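Local coordinates for protein phosphoribosylaminoimidazole-succinocarboxamide synthase (PDB 2CNQ) that catalyses the ATP-dependent joining of aspartate to the carboxylate of CAIR, forming SAICAR in de novo purine biosynthesis, at residues G210-D215 against R242-A247. Numbering follows the deposited sequence. Where two conformers were deposited one is given.
Sequences GIIIAD and RFWNGA. With AMZ (aminoimidazole 4-carboxamide ribonucleotide), chain C.
Arg242 NH2 is gripped by two acceptors, both near the guanidinium plane: it gives one N-H to Asp215 OD1 at 2.8 Å, a salt bridge made through the syn lone pair of that oxygen. The other N-H of Arg242 NH2 goes to phosphate oxygen OP2 of AMZ at 2.7 Å in a nearly straight bond (168°). Carboxylate and guanidinium planes are turned 49° apart, and AMZ C3 lies over one guanidinium face. The arginine chain is extended from CG to NE and runs past the carboxylate to the phosphate, where NH1 adds only a weak bond to O4; NH1 is also held by Gln261. The other carboxylate oxygen, Asp215 OD2, accepts a hydrogen bond from the ribose hydroxyl O2 of AMZ at 2.6 Å. Behind this site, strands 211-223 and 228-245 form an antiparallel hairpin. Ile212 and Trp244 make a hydrogen-bonded pair, Trp244 N reaching Ile212 O at 2.8 Å in the carbonyl plane. Beyond it, Ala214 CB sits over the indole face in a CH-pi contact, 3.4 Å from the centroid of the six-membered ring of Trp244, while Ile212 CG2 touches CE3. On the opposite face of the sheet, Ile213 CG1 meets the edge of the Phe243 ring at CE2, 3.9 Å away; helix 282-300 packs on Phe243 and helix 185-209 on Ile213. At the far end, Gly246 N bonds Gly210 O, the carbonyl of a Schellman glycine, and a water links that oxygen to Ala247 N. A leucine in place of Arg242 would probably leave Asp215 OD1 without its salt-bridge mate and phosphate oxygen OP2 without this N-H donor. The Asp215-Arg242 pair, on neighbouring strands, thus lets the hairpin bind both ribose and phosphate of the nucleotide, the carboxylate probably steadying the arginine that binds the phosphate.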
loop_
_atom_site.group_PDB
_atom_site.type_symbol
_atom_site.label_atom_id
_atom_site.label_comp_id
_atom_site.label_asym_id
_atom_site.label_seq_id
_atom_site.Cartn_x
_atom_site.Cartn_y
_atom_site.Cartn_z
ATOM N N GLY A 210 18.357 -4.893 -3.560
ATOM C CA GLY A 210 18.650 -5.314 -2.221
ATOM C C GLY A 210 17.478 -5.449 -1.315
ATOM O O GLY A 210 17.697 -5.672 -0.143
ATOM N N ILE A 211 16.271 -5.371 -1.823
ATOM C CA ILE A 211 15.099 -5.496 -0.990
ATOM C C ILE A 211 14.314 -6.680 -1.449
ATOM O O ILE A 211 14.053 -6.856 -2.613
ATOM C CB ILE A 211 14.270 -4.202 -0.872
ATOM C CG1 ILE A 211 14.940 -3.273 0.158
ATOM C CG2 ILE A 211 12.860 -4.512 -0.424
ATOM C CD1 ILE A 211 14.265 -1.939 0.324
ATOM N N ILE A 212 13.926 -7.459 -0.475
ATOM C CA ILE A 212 12.956 -8.501 -0.675
ATOM C C ILE A 212 11.608 -7.922 -0.394
ATOM O O ILE A 212 11.343 -7.458 0.695
ATOM C CB ILE A 212 13.237 -9.667 0.250
ATOM C CG1 ILE A 212 14.513 -10.370 -0.185
ATOM C CG2 ILE A 212 12.063 -10.613 0.229
ATOM C CD1 ILE A 212 14.994 -11.398 0.774
ATOM N N ILE A 213 10.740 -7.943 -1.378
ATOM C CA ILE A 213 9.365 -7.586 -1.151
ATOM C C ILE A 213 8.709 -8.841 -0.669
ATOM O O ILE A 213 8.458 -9.753 -1.433
ATOM C CB ILE A 213 8.686 -7.089 -2.402
ATOM C CG1 ILE A 213 9.467 -5.977 -3.064
ATOM C CG2 ILE A 213 7.299 -6.634 -2.033
ATOM C CD1 ILE A 213 8.885 -5.500 -4.327
ATOM N N ALA A 214 8.470 -8.942 0.610
ATOM C CA ALA A 214 7.939 -10.157 1.130
ATOM C C ALA A 214 6.532 -10.386 0.654
ATOM O O ALA A 214 6.164 -11.481 0.272
ATOM C CB ALA A 214 7.962 -10.130 2.603
ATOM N N ASP A 215 5.749 -9.333 0.699
ATOM C CA ASP A 215 4.376 -9.379 0.331
ATOM C C ASP A 215 3.924 -7.959 0.095
ATOM O O ASP A 215 4.614 -7.003 0.397
ATOM C CB ASP A 215 3.560 -10.121 1.379
ATOM C CG ASP A 215 3.665 -9.568 2.749
ATOM O OD1 ASP A 215 3.463 -10.369 3.668
ATOM O OD2 ASP A 215 3.871 -8.360 2.902
ATOM N N ARG A 242 5.604 -5.439 2.820
ATOM C CA ARG A 242 6.700 -5.722 3.693
ATOM C C ARG A 242 7.941 -5.781 2.874
ATOM O O ARG A 242 8.004 -6.461 1.866
ATOM C CB ARG A 242 6.489 -7.003 4.429
ATOM C CG ARG A 242 5.445 -6.874 5.462
ATOM C CD ARG A 242 5.149 -8.204 6.050
ATOM N NE ARG A 242 4.140 -8.079 7.077
ATOM C CZ ARG A 242 3.062 -8.818 7.166
ATOM N NH1 ARG A 242 2.302 -8.649 8.213
ATOM N NH2 ARG A 242 2.722 -9.687 6.240
ATOM N N PHE A 243 8.917 -5.010 3.312
ATOM C CA PHE A 243 10.180 -4.895 2.660
ATOM C C PHE A 243 11.260 -5.338 3.591
ATOM O O PHE A 243 11.385 -4.802 4.680
ATOM C CB PHE A 243 10.428 -3.464 2.270
ATOM C CG PHE A 243 9.469 -2.912 1.303
ATOM C CD1 PHE A 243 8.849 -1.707 1.534
ATOM C CD2 PHE A 243 9.201 -3.554 0.128
ATOM C CE1 PHE A 243 8.012 -1.150 0.587
ATOM C CE2 PHE A 243 8.345 -3.011 -0.794
ATOM C CZ PHE A 243 7.764 -1.796 -0.569
ATOM N N TRP A 244 12.038 -6.296 3.131
ATOM C CA TRP A 244 13.117 -6.841 3.895
ATOM C C TRP A 244 14.403 -6.567 3.201
ATOM O O TRP A 244 14.493 -6.492 2.009
ATOM C CB TRP A 244 12.953 -8.326 4.026
ATOM C CG TRP A 244 11.747 -8.723 4.753
ATOM C CD1 TRP A 244 11.041 -7.990 5.645
ATOM C CD2 TRP A 244 11.112 -9.979 4.678
ATOM N NE1 TRP A 244 10.013 -8.713 6.121
ATOM C CE2 TRP A 244 10.040 -9.951 5.552
ATOM C CE3 TRP A 244 11.347 -11.133 3.933
ATOM C CZ2 TRP A 244 9.225 -11.033 5.742
ATOM C CZ3 TRP A 244 10.536 -12.197 4.102
ATOM C CH2 TRP A 244 9.469 -12.145 4.992
ATOM N N ASN A 245 15.434 -6.425 3.988
ATOM C CA ASN A 245 16.756 -6.290 3.456
ATOM C C ASN A 245 17.249 -7.631 2.995
ATOM O O ASN A 245 17.305 -8.582 3.760
ATOM C CB ASN A 245 17.627 -5.721 4.548
ATOM C CG ASN A 245 18.997 -5.438 4.087
ATOM O OD1 ASN A 245 19.280 -4.301 3.690
ATOM N ND2 ASN A 245 19.854 -6.392 4.135
ATOM N N GLY A 246 17.610 -7.731 1.733
ATOM C CA GLY A 246 18.024 -9.004 1.200
ATOM C C GLY A 246 19.235 -9.561 1.875
ATOM O O GLY A 246 19.345 -10.742 2.104
ATOM N N ALA A 247 20.171 -8.697 2.176
ATOM C CA ALA A 247 21.394 -9.160 2.771
ATOM C C ALA A 247 21.213 -9.662 4.177
ATOM O O ALA A 247 21.975 -10.502 4.601
ATOM C CB ALA A 247 22.402 -8.077 2.731
HETATM O O5 AMZ C . -4.006 -1.841 3.959
HETATM C C6 AMZ C . -4.443 -2.970 4.031
HETATM N N2 AMZ C . -5.727 -3.249 4.223
HETATM C C3A AMZ C . -3.564 -4.113 3.880
HETATM C C7A AMZ C . -2.213 -4.062 3.714
HETATM N N3 AMZ C . -1.357 -3.035 3.563
HETATM N N1 AMZ C . -3.964 -5.396 3.921
HETATM C C5 AMZ C . -2.885 -6.131 3.769
HETATM N N AMZ C . -1.803 -5.328 3.658
HETATM C C1 AMZ C . -0.453 -5.771 3.409
HETATM C C2 AMZ C . 0.395 -5.885 4.641
HETATM C C3 AMZ C . 1.393 -6.934 4.244
HETATM O O2 AMZ C . 2.369 -6.283 3.462
HETATM O O1 AMZ C . 0.959 -4.630 4.955
HETATM O O AMZ C . -0.556 -7.078 2.921
HETATM C C AMZ C . 0.547 -7.849 3.374
HETATM C C4 AMZ C . 0.062 -9.079 4.069
HETATM O O3 AMZ C . -0.429 -8.710 5.348
HETATM P P AMZ C . -0.840 -9.871 6.362
HETATM O OP1 AMZ C . -2.093 -10.495 5.844
HETATM O O4 AMZ C . -1.062 -9.138 7.664
HETATM O OP2 AMZ C . 0.263 -10.875 6.442
HETATM O O HOH W 1 20.290 -6.251 0.590
#